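Local atomic coordinates of putative thioesterase (Escherichia coli, PDB entry 5UGZ), a protein that probably acts as a type II thioesterase that releases thioester-bound intermediates from the colibactin assembly line. Residues S22-G34 with H86-G100. Sequence-based numbering, arbitrary orientation.
Sequences SNISLYCLPYSGG and HYTGGDYAIFGHSLG
Strands 24-29 and 91-97 are parallel neighbours inside the sheet of this alpha/beta-hydrolase-type thioesterase, and the second runs into a G96-H97-S98-L99-G100 turn that matches a nucleophile elbow, which would make S98 the probable nucleophile. The strands are zipped by alternating backbone bonds: S25 N and Y27 N give to D91 O and A93 O, while A93 N and F95 N give to S25 O and Y27 O, the last at 2.9 Å. L29 N reaches F95 O at 2.8 Å, but H97 N to L29 O is weak at 3.4 Å. On one face of the sheet, L26 CD1 rests 3.8 Å from A93 CB. On the other, the Y27 ring, its CG anti to the carbonyl carbon (chi1 -62°), takes Y92 CB at its edge, 3.9 Å from CE1, and carries its hydroxyl to the 86-87 loop, where OH lies 3.6 Å from Y87 CB. The Y87 ring stacks on F83, and its own OH bonds G90 O. With an alanine here, F83 would lose its stacked ring and G90 O would probably be left without the hydroxyl that now donates to it. Beside the elbow, Y31, whose OH bonds D239, brings ring atom CD2 within 3.5 Å of CD2 of H97, the planes 81° apart. At the opposite strand end, a water bonds S22 OG, accepts from D91 N, and gives to N23 O and to D91 OD2, lying 3.0 Å from that OD2.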
ATOM      1  N   SER A  22       1.730  -9.570 -24.273  1.00 33.13           N
ATOM      2  CA  SER A  22       0.678  -8.655 -23.819  1.00 32.45           C
ATOM      3  C   SER A  22       1.276  -7.596 -22.909  1.00 30.29           C
ATOM      4  O   SER A  22       2.484  -7.604 -22.673  1.00 34.36           O
ATOM      5  CB  SER A  22      -0.437  -9.418 -23.093  1.00 37.00           C
ATOM      6  OG  SER A  22      -1.323  -8.529 -22.423  1.00 38.57           O
ATOM      7  N   ASN A  23       0.445  -6.678 -22.417  1.00 30.93           N
ATOM      8  CA  ASN A  23       0.858  -5.694 -21.424  1.00 31.36           C
ATOM      9  C   ASN A  23       0.079  -5.897 -20.124  1.00 28.80           C
ATOM     10  O   ASN A  23      -1.041  -6.420 -20.127  1.00 28.80           O
ATOM     11  CB  ASN A  23       0.665  -4.266 -21.960  1.00 30.39           C
ATOM     12  CG  ASN A  23       1.133  -3.194 -20.985  1.00 30.07           C
ATOM     13  OD1 ASN A  23       0.318  -2.470 -20.418  1.00 31.68           O
ATOM     14  ND2 ASN A  23       2.443  -3.060 -20.816  1.00 28.01           N
ATOM     15  N   ILE A  24       0.691  -5.504 -19.009  1.00 26.32           N
ATOM     16  CA  ILE A  24       0.044  -5.542 -17.702  1.00 23.24           C
ATOM     17  C   ILE A  24       0.334  -4.243 -16.969  1.00 23.89           C
ATOM     18  O   ILE A  24       1.485  -3.802 -16.898  1.00 24.17           O
ATOM     19  CB  ILE A  24       0.507  -6.722 -16.841  1.00 22.57           C
ATOM     20  CG1 ILE A  24      -0.025  -6.544 -15.420  1.00 20.81           C
ATOM     21  CG2 ILE A  24       2.004  -6.797 -16.828  1.00 24.91           C
ATOM     22  CD1 ILE A  24      -0.114  -7.832 -14.645  1.00 23.66           C
ATOM     23  N   SER A  25      -0.700  -3.644 -16.400  1.00 21.90           N
ATOM     24  CA  SER A  25      -0.546  -2.418 -15.637  1.00 20.87           C
ATOM     25  C   SER A  25      -0.490  -2.742 -14.152  1.00 18.11           C
ATOM     26  O   SER A  25      -1.320  -3.504 -13.639  1.00 17.83           O
ATOM     27  CB  SER A  25      -1.683  -1.457 -15.947  1.00 20.88           C
ATOM     28  OG  SER A  25      -1.700  -1.194 -17.333  1.00 22.86           O
ATOM     29  N   LEU A  26       0.504  -2.181 -13.483  1.00 17.58           N
ATOM     30  CA  LEU A  26       0.723  -2.339 -12.052  1.00 15.87           C
ATOM     31  C   LEU A  26       0.372  -1.024 -11.364  1.00 14.18           C
ATOM     32  O   LEU A  26       1.113  -0.046 -11.485  1.00 13.42           O
ATOM     33  CB  LEU A  26       2.174  -2.719 -11.789  1.00 14.59           C
ATOM     34  CG  LEU A  26       2.621  -2.743 -10.336  1.00 14.53           C
ATOM     35  CD1 LEU A  26       2.037  -3.954  -9.618  1.00 16.61           C
ATOM     36  CD2 LEU A  26       4.156  -2.727 -10.280  1.00 15.26           C
ATOM     37  N   TYR A  27      -0.756  -1.010 -10.655  1.00 13.61           N
ATOM     38  CA  TYR A  27      -1.204   0.128  -9.865  1.00 13.66           C
ATOM     39  C   TYR A  27      -0.552   0.054  -8.493  1.00 13.99           C
ATOM     40  O   TYR A  27      -0.647  -0.971  -7.812  1.00 12.35           O
ATOM     41  CB  TYR A  27      -2.736   0.128  -9.747  1.00 11.61           C
ATOM     42  CG  TYR A  27      -3.402   0.263 -11.119  1.00 15.08           C
ATOM     43  CD1 TYR A  27      -3.722  -0.859 -11.887  1.00 14.45           C
ATOM     44  CD2 TYR A  27      -3.642   1.511 -11.667  1.00 13.83           C
ATOM     45  CE1 TYR A  27      -4.287  -0.721 -13.150  1.00 14.51           C
ATOM     46  CE2 TYR A  27      -4.198   1.653 -12.915  1.00 16.91           C
ATOM     47  CZ  TYR A  27      -4.511   0.544 -13.656  1.00 18.48           C
ATOM     48  OH  TYR A  27      -5.069   0.722 -14.901  1.00 22.15           O
ATOM     49  N   CYS A  28       0.120   1.135  -8.091  1.00 13.50           N
ATOM     50  CA  CYS A  28       0.825   1.175  -6.819  1.00 13.49           C
ATOM     51  C   CYS A  28       0.242   2.253  -5.920  1.00 15.22           C
ATOM     52  O   CYS A  28       0.020   3.386  -6.360  1.00 14.36           O
ATOM     53  CB  CYS A  28       2.320   1.412  -7.028  1.00 13.41           C
ATOM     54  SG  CYS A  28       3.092   0.080  -7.972  1.00 17.43           S
ATOM     55  N   LEU A  29       0.015   1.895  -4.647  1.00 14.44           N
ATOM     56  CA  LEU A  29      -0.504   2.822  -3.651  1.00 13.86           C
ATOM     57  C   LEU A  29       0.548   3.087  -2.584  1.00 14.17           C
ATOM     58  O   LEU A  29       1.190   2.144  -2.109  1.00 14.00           O
ATOM     59  CB  LEU A  29      -1.793   2.269  -3.003  1.00 14.59           C
ATOM     60  CG  LEU A  29      -3.019   2.280  -3.926  1.00 15.14           C
ATOM     61  CD1 LEU A  29      -2.844   1.307  -5.068  1.00 15.48           C
ATOM     62  CD2 LEU A  29      -4.295   1.950  -3.165  1.00 18.32           C
ATOM     63  N   PRO A  30       0.748   4.337  -2.177  1.00 14.19           N
ATOM     64  CA  PRO A  30       1.820   4.655  -1.233  1.00 11.32           C
ATOM     65  C   PRO A  30       1.428   4.412   0.223  1.00 13.64           C
ATOM     66  O   PRO A  30       0.271   4.192   0.575  1.00 14.09           O
ATOM     67  CB  PRO A  30       2.074   6.145  -1.501  1.00 15.81           C
ATOM     68  CG  PRO A  30       0.759   6.668  -1.954  1.00 16.40           C
ATOM     69  CD  PRO A  30       0.041   5.539  -2.652  1.00 12.37           C
ATOM     70  N   TYR A  31       2.438   4.457   1.084  1.00 13.58           N
ATOM     71  CA  TYR A  31       2.217   4.324   2.516  1.00 16.06           C
ATOM     72  C   TYR A  31       1.722   5.645   3.117  1.00 16.64           C
ATOM     73  O   TYR A  31       1.527   6.641   2.418  1.00 15.70           O
ATOM     74  CB  TYR A  31       3.495   3.869   3.199  1.00 14.74           C
ATOM     75  CG  TYR A  31       4.715   4.568   2.678  1.00 17.86           C
ATOM     76  CD1 TYR A  31       4.822   5.967   2.736  1.00 20.33           C
ATOM     77  CD2 TYR A  31       5.769   3.849   2.138  1.00 17.19           C
ATOM     78  CE1 TYR A  31       5.937   6.619   2.255  1.00 19.02           C
ATOM     79  CE2 TYR A  31       6.890   4.492   1.664  1.00 18.38           C
ATOM     80  CZ  TYR A  31       6.963   5.877   1.727  1.00 18.13           C
ATOM     81  OH  TYR A  31       8.065   6.516   1.245  1.00 21.15           O
ATOM     82  N   SER A  32       1.530   5.662   4.436  1.00 16.72           N
ATOM     83  CA  SER A  32       0.979   6.835   5.120  1.00 16.95           C
ATOM     84  C   SER A  32       1.903   8.043   5.000  1.00 18.38           C
ATOM     85  O   SER A  32       3.110   7.940   5.247  1.00 19.38           O
ATOM     86  CB  SER A  32       0.726   6.527   6.596  1.00 17.85           C
ATOM     87  OG  SER A  32      -0.279   5.539   6.754  1.00 19.69           O
ATOM     88  N   GLY A  33       1.326   9.199   4.646  1.00 16.49           N
ATOM     89  CA  GLY A  33       2.095  10.394   4.357  1.00 18.35           C
ATOM     90  C   GLY A  33       2.764  10.416   2.996  1.00 18.95           C
ATOM     91  O   GLY A  33       3.281  11.470   2.590  1.00 15.59           O
ATOM     92  N   GLY A  34       2.770   9.283   2.271  1.00 17.24           N
ATOM     93  CA  GLY A  34       3.489   9.189   1.019  1.00 17.09           C
ATOM     94  C   GLY A  34       2.682   9.646  -0.186  1.00 18.93           C
ATOM     95  O   GLY A  34       1.469   9.884  -0.120  1.00 17.32           O
ATOM     96  N   HIS A  86      -6.868   5.011 -16.528  1.00 28.04           N
ATOM     97  CA  HIS A  86      -5.982   4.254 -17.402  1.00 27.20           C
ATOM     98  C   HIS A  86      -6.397   2.796 -17.552  1.00 30.14           C
ATOM     99  O   HIS A  86      -5.634   2.022 -18.139  1.00 32.88           O
ATOM    100  CB  HIS A  86      -4.527   4.281 -16.901  1.00 29.98           C
ATOM    101  CG  HIS A  86      -4.004   5.655 -16.594  1.00 35.09           C
ATOM    102  ND1 HIS A  86      -3.945   6.663 -17.534  1.00 37.89           N
ATOM    103  CD2 HIS A  86      -3.504   6.180 -15.450  1.00 31.31           C
ATOM    104  CE1 HIS A  86      -3.446   7.752 -16.979  1.00 34.22           C
ATOM    105  NE2 HIS A  86      -3.169   7.486 -15.716  1.00 29.86           N
ATOM    106  N   TYR A  87      -7.554   2.378 -17.029  1.00 27.46           N
ATOM    107  CA  TYR A  87      -7.910   0.962 -17.006  1.00 26.79           C
ATOM    108  C   TYR A  87      -8.874   0.635 -18.140  1.00 29.57           C
ATOM    109  O   TYR A  87      -9.999   1.143 -18.169  1.00 30.24           O
ATOM    110  CB  TYR A  87      -8.530   0.532 -15.679  1.00 21.73           C
ATOM    111  CG  TYR A  87      -8.758  -0.955 -15.712  1.00 23.89           C
ATOM    112  CD1 TYR A  87     -10.032  -1.501 -15.618  1.00 20.37           C
ATOM    113  CD2 TYR A  87      -7.687  -1.818 -15.923  1.00 23.63           C
ATOM    114  CE1 TYR A  87     -10.218  -2.873 -15.684  1.00 21.72           C
ATOM    115  CE2 TYR A  87      -7.863  -3.169 -15.998  1.00 22.46           C
ATOM    116  CZ  TYR A  87      -9.128  -3.698 -15.882  1.00 22.08           C
ATOM    117  OH  TYR A  87      -9.270  -5.061 -15.960  1.00 21.66           O
ATOM    118  N   THR A  88      -8.447  -0.241 -19.047  1.00 26.30           N
ATOM    119  CA  THR A  88      -9.228  -0.547 -20.234  1.00 30.20           C
ATOM    120  C   THR A  88      -9.667  -2.006 -20.329  1.00 29.24           C
ATOM    121  O   THR A  88     -10.317  -2.378 -21.316  1.00 29.47           O
ATOM    122  CB  THR A  88      -8.433  -0.172 -21.488  1.00 29.87           C
ATOM    123  OG1 THR A  88      -7.144  -0.805 -21.440  1.00 30.28           O
ATOM    124  CG2 THR A  88      -8.266   1.333 -21.554  1.00 32.32           C
ATOM    125  N   GLY A  89      -9.332  -2.842 -19.347  1.00 27.16           N
ATOM    126  CA  GLY A  89      -9.795  -4.218 -19.304  1.00 25.84           C
ATOM    127  C   GLY A  89      -8.720  -5.287 -19.416  1.00 25.01           C
ATOM    128  O   GLY A  89      -9.067  -6.475 -19.381  1.00 29.74           O
ATOM    129  N   GLY A  90      -7.433  -4.971 -19.546  1.00 26.31           N
ATOM    130  CA  GLY A  90      -6.411  -5.993 -19.656  1.00 28.26           C
ATOM    131  C   GLY A  90      -6.025  -6.589 -18.313  1.00 26.73           C
ATOM    132  O   GLY A  90      -6.765  -6.507 -17.330  1.00 26.59           O
ATOM    133  N   ASP A  91      -4.839  -7.202 -18.281  1.00 24.64           N
ATOM    134  CA  ASP A  91      -4.253  -7.695 -17.040  1.00 23.04           C
ATOM    135  C   ASP A  91      -3.781  -6.556 -16.149  1.00 19.41           C
ATOM    136  O   ASP A  91      -3.290  -5.532 -16.621  1.00 21.39           O
ATOM    137  CB  ASP A  91      -3.061  -8.599 -17.332  1.00 22.74           C
ATOM    138  CG  ASP A  91      -3.404  -9.707 -18.285  1.00 28.87           C
ATOM    139  OD1 ASP A  91      -4.108 -10.656 -17.872  1.00 33.19           O
ATOM    140  OD2 ASP A  91      -2.977  -9.624 -19.452  1.00 29.61           O
ATOM    141  N   TYR A  92      -3.871  -6.765 -14.841  1.00 20.36           N
ATOM    142  CA  TYR A  92      -3.362  -5.766 -13.910  1.00 17.28           C
ATOM    143  C   TYR A  92      -3.066  -6.417 -12.564  1.00 17.78           C
ATOM    144  O   TYR A  92      -3.589  -7.486 -12.234  1.00 18.08           O
ATOM    145  CB  TYR A  92      -4.353  -4.600 -13.760  1.00 17.13           C
ATOM    146  CG  TYR A  92      -5.614  -4.944 -12.999  1.00 16.69           C
ATOM    147  CD1 TYR A  92      -5.693  -4.732 -11.633  1.00 15.21           C
ATOM    148  CD2 TYR A  92      -6.717  -5.481 -13.643  1.00 17.96           C
ATOM    149  CE1 TYR A  92      -6.810  -5.039 -10.939  1.00 17.13           C
ATOM    150  CE2 TYR A  92      -7.861  -5.814 -12.940  1.00 18.04           C
ATOM    151  CZ  TYR A  92      -7.898  -5.582 -11.582  1.00 19.40           C
ATOM    152  OH  TYR A  92      -9.026  -5.881 -10.841  1.00 20.87           O
ATOM    153  N   ALA A  93      -2.195  -5.763 -11.804  1.00 18.64           N
ATOM    154  CA  ALA A  93      -1.876  -6.129 -10.433  1.00 15.24           C
ATOM    155  C   ALA A  93      -1.989  -4.878  -9.579  1.00 13.78           C
ATOM    156  O   ALA A  93      -2.108  -3.773 -10.097  1.00 13.23           O
ATOM    157  CB  ALA A  93      -0.470  -6.720 -10.313  1.00 16.32           C
ATOM    158  N   ILE A  94      -1.945  -5.053  -8.259  1.00 14.13           N
ATOM    159  CA  ILE A  94      -2.004  -3.946  -7.314  1.00 14.31           C
ATOM    160  C   ILE A  94      -0.963  -4.164  -6.228  1.00 13.26           C
ATOM    161  O   ILE A  94      -0.914  -5.237  -5.619  1.00 12.54           O
ATOM    162  CB  ILE A  94      -3.396  -3.789  -6.683  1.00 12.83           C
ATOM    163  CG1 ILE A  94      -4.460  -3.929  -7.779  1.00 14.69           C
ATOM    164  CG2 ILE A  94      -3.473  -2.450  -5.913  1.00 12.19           C
ATOM    165  CD1 ILE A  94      -5.874  -3.726  -7.326  1.00 14.66           C
ATOM    166  N   PHE A  95      -0.132  -3.149  -5.995  1.00 11.15           N
ATOM    167  CA  PHE A  95       0.848  -3.143  -4.926  1.00 11.47           C
ATOM    168  C   PHE A  95       0.521  -1.976  -4.005  1.00 12.34           C
ATOM    169  O   PHE A  95       0.219  -0.881  -4.479  1.00 12.22           O
ATOM    170  CB  PHE A  95       2.288  -3.003  -5.487  1.00 12.41           C
ATOM    171  CG  PHE A  95       3.353  -2.924  -4.429  1.00 13.40           C
ATOM    172  CD1 PHE A  95       3.578  -1.738  -3.731  1.00 13.20           C
ATOM    173  CD2 PHE A  95       4.128  -4.033  -4.121  1.00 15.90           C
ATOM    174  CE1 PHE A  95       4.551  -1.655  -2.739  1.00 13.44           C
ATOM    175  CE2 PHE A  95       5.117  -3.954  -3.128  1.00 16.59           C
ATOM    176  CZ  PHE A  95       5.322  -2.760  -2.439  1.00 14.05           C
ATOM    177  N   GLY A  96       0.575  -2.212  -2.701  1.00 12.82           N
ATOM    178  CA  GLY A  96       0.434  -1.138  -1.729  1.00 12.51           C
ATOM    179  C   GLY A  96       1.299  -1.439  -0.532  1.00 12.46           C
ATOM    180  O   GLY A  96       1.494  -2.600  -0.176  1.00 14.28           O
ATOM    181  N   HIS A  97       1.850  -0.389   0.080  1.00 15.49           N
ATOM    182  CA  HIS A  97       2.661  -0.512   1.289  1.00 14.36           C
ATOM    183  C   HIS A  97       1.898   0.084   2.464  1.00 16.05           C
ATOM    184  O   HIS A  97       1.379   1.204   2.375  1.00 16.82           O
ATOM    185  CB  HIS A  97       4.027   0.176   1.146  1.00 12.96           C
ATOM    186  CG  HIS A  97       4.973  -0.104   2.285  1.00 14.74           C
ATOM    187  ND1 HIS A  97       5.761  -1.235   2.346  1.00 15.59           N
ATOM    188  CD2 HIS A  97       5.240   0.592   3.415  1.00 16.44           C
ATOM    189  CE1 HIS A  97       6.478  -1.215   3.455  1.00 16.47           C
ATOM    190  NE2 HIS A  97       6.178  -0.118   4.122  1.00 15.88           N
ATOM    191  N   SER A  98       1.811  -0.679   3.552  1.00 17.27           N
ATOM    192  CA  SER A  98       1.195  -0.245   4.816  1.00 17.82           C
ATOM    193  C   SER A  98      -0.247   0.194   4.578  1.00 15.87           C
ATOM    194  O   SER A  98      -1.065  -0.649   4.173  1.00 16.11           O
ATOM    195  CB  SER A  98       2.099   0.798   5.456  1.00 17.88           C
ATOM    196  OG  SER A  98       2.058   0.623   6.857  1.00 24.47           O
ATOM    197  N   LEU A  99      -0.614   1.452   4.848  1.00 16.95           N
ATOM    198  CA  LEU A  99      -1.963   1.932   4.560  1.00 17.56           C
ATOM    199  C   LEU A  99      -2.333   1.681   3.108  1.00 16.01           C
ATOM    200  O   LEU A  99      -3.484   1.353   2.795  1.00 14.59           O
ATOM    201  CB  LEU A  99      -2.060   3.429   4.879  1.00 16.48           C
ATOM    202  CG  LEU A  99      -3.327   4.145   4.447  1.00 15.56           C
ATOM    203  CD1 LEU A  99      -4.546   3.615   5.221  1.00 17.49           C
ATOM    204  CD2 LEU A  99      -3.154   5.642   4.622  1.00 15.82           C
ATOM    205  N   GLY A 100      -1.366   1.840   2.206  1.00 16.02           N
ATOM    206  CA  GLY A 100      -1.601   1.535   0.815  1.00 14.43           C
ATOM    207  C   GLY A 100      -1.956   0.089   0.581  1.00 14.05           C
ATOM    208  O   GLY A 100      -2.575  -0.230  -0.438  1.00 13.42           O
TER
HETATM  209  O   HOH W   1      -3.515  -7.045 -20.938  1.00 29.16           O